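Local coordinates for protein motility-associated killing factor MakB (Vibrio cholerae serotype O1, PDB 6W1W) that is one component of a three-part cytotoxin structurally similar to alpha-pore-forming toxins, and probably takes part in attacking the membranes of target cells, at residues 126-129 with 130-133. Sequence-based numbering, arbitrary orientation.
Sequences QVFT and KSYN
Ser-131 folds its hydroxyl back over the preceding turn of helix, where Ser-131 OG lies 3.0 Å from Phe-128 O and 3.2 Å from Val-127 O. The single hydroxyl thus has two carbonyl oxygens close by and can donate to one of them at a time. The first torsion explains the reach: with chi1 at 53°, OG is tucked in over the backbone, turned back toward the carbonyl oxygens of the residues three and four positions earlier. A buried hydroxyl is thereby kept near main-chain acceptors of its own helix. Ser-131 OG also lies at the edge of the Phe-128 ring, close to its plane, 4.1 Å from Phe-128 CD2.

The backbone of the same turn is joined by i to i+4 hydrogen bonds. Ser-131 N reaches Val-127 O at 3.2 Å in a nearly straight bond, and Tyr-132 N and Lys-130 N bind Phe-128 O and Gln-126 O in the same way. Lys-130 N also makes a weak bond to Val-127 O.

Other polar ends turn to different partners. The Tyr-132 ring extends off the helix to touch Phe-273 and Leu-274, and its OH bonds to Glu-271. Thr-129 OG1 lies beside its own backbone N (chi1 -48°) and hydrogen-bonds Gln-125 O, and Lys-130 NZ forms a salt bridge with Glu-64 of helix 46-66. Phe-128 meets Phe-23 edge-to-face and also touches Phe-65 and Ile-276.

Serine hydroxyls that return to carbonyls one turn back are a familiar feature of alpha-helices; here the feature lies within the long helix 100-151, on a face packed into the elongated helical bundle of this alpha-pore-forming-toxin-like protein.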
loop_
_atom_site.group_PDB
_atom_site.type_symbol
_atom_site.label_atom_id
_atom_site.label_comp_id
_atom_site.label_asym_id
_atom_site.label_seq_id
_atom_site.Cartn_x
_atom_site.Cartn_y
_atom_site.Cartn_z
ATOM N N GLN A 126 5.131 -6.681 -12.827
ATOM C CA GLN A 126 6.505 -7.153 -12.704
ATOM C C GLN A 126 7.380 -6.151 -11.966
ATOM O O GLN A 126 8.377 -6.544 -11.350
ATOM C CB GLN A 126 7.080 -7.444 -14.088
ATOM C CG GLN A 126 6.328 -8.512 -14.865
ATOM C CD GLN A 126 6.655 -8.483 -16.341
ATOM O OE1 GLN A 126 6.293 -9.389 -17.094
ATOM N NE2 GLN A 126 7.344 -7.432 -16.766
ATOM N N VAL A 127 7.031 -4.865 -12.013
ATOM C CA VAL A 127 7.800 -3.867 -11.279
ATOM C C VAL A 127 7.665 -4.091 -9.778
ATOM O O VAL A 127 8.645 -3.988 -9.033
ATOM C CB VAL A 127 7.361 -2.450 -11.684
ATOM C CG1 VAL A 127 8.232 -1.415 -10.989
ATOM C CG2 VAL A 127 7.435 -2.284 -13.193
ATOM N N PHE A 128 6.454 -4.410 -9.311
ATOM C CA PHE A 128 6.263 -4.679 -7.889
ATOM C C PHE A 128 6.922 -5.990 -7.474
ATOM O O PHE A 128 7.486 -6.085 -6.378
ATOM C CB PHE A 128 4.774 -4.697 -7.550
ATOM C CG PHE A 128 4.138 -3.333 -7.541
ATOM C CD1 PHE A 128 2.771 -3.185 -7.711
ATOM C CD2 PHE A 128 4.912 -2.196 -7.365
ATOM C CE1 PHE A 128 2.187 -1.929 -7.709
ATOM C CE2 PHE A 128 4.338 -0.933 -7.360
ATOM C CZ PHE A 128 2.972 -0.798 -7.533
ATOM N N THR A 129 6.868 -7.008 -8.335
ATOM C CA THR A 129 7.493 -8.283 -8.001
ATOM C C THR A 129 8.998 -8.133 -7.828
ATOM O O THR A 129 9.614 -8.874 -7.054
ATOM C CB THR A 129 7.177 -9.323 -9.079
ATOM O OG1 THR A 129 5.774 -9.303 -9.368
ATOM C CG2 THR A 129 7.556 -10.719 -8.600
ATOM N N LYS A 130 9.606 -7.171 -8.522
ATOM C CA LYS A 130 11.033 -6.943 -8.341
ATOM C C LYS A 130 11.311 -6.175 -7.054
ATOM O O LYS A 130 12.216 -6.540 -6.293
ATOM C CB LYS A 130 11.605 -6.209 -9.554
ATOM C CG LYS A 130 13.119 -6.282 -9.645
ATOM C CD LYS A 130 13.643 -5.498 -10.831
ATOM C CE LYS A 130 13.216 -4.044 -10.749
ATOM N NZ LYS A 130 13.809 -3.215 -11.834
ATOM N N SER A 131 10.530 -5.129 -6.779
ATOM C CA SER A 131 10.714 -4.358 -5.553
ATOM C C SER A 131 10.330 -5.144 -4.304
ATOM O O SER A 131 10.811 -4.826 -3.209
ATOM C CB SER A 131 9.905 -3.065 -5.625
ATOM O OG SER A 131 8.555 -3.334 -5.948
ATOM N N TYR A 132 9.473 -6.161 -4.433
ATOM C CA TYR A 132 9.218 -7.042 -3.298
ATOM C C TYR A 132 10.477 -7.814 -2.923
ATOM O O TYR A 132 10.903 -7.810 -1.760
ATOM C CB TYR A 132 8.072 -8.008 -3.609
ATOM C CG TYR A 132 7.941 -9.135 -2.600
ATOM C CD1 TYR A 132 7.390 -8.910 -1.343
ATOM C CD2 TYR A 132 8.374 -10.422 -2.906
ATOM C CE1 TYR A 132 7.273 -9.934 -0.419
ATOM C CE2 TYR A 132 8.261 -11.452 -1.988
ATOM C CZ TYR A 132 7.710 -11.201 -0.748
ATOM O OH TYR A 132 7.596 -12.221 0.166
ATOM N N ASN A 133 11.095 -8.477 -3.907
ATOM C CA ASN A 133 12.314 -9.238 -3.646
ATOM C C ASN A 133 13.460 -8.326 -3.231
ATOM O O ASN A 133 14.307 -8.720 -2.419
ATOM C CB ASN A 133 12.703 -10.049 -4.883
ATOM C CG ASN A 133 11.681 -11.115 -5.233
ATOM O OD1 ASN A 133 11.155 -11.147 -6.347
ATOM N ND2 ASN A 133 11.403 -12.003 -4.284
#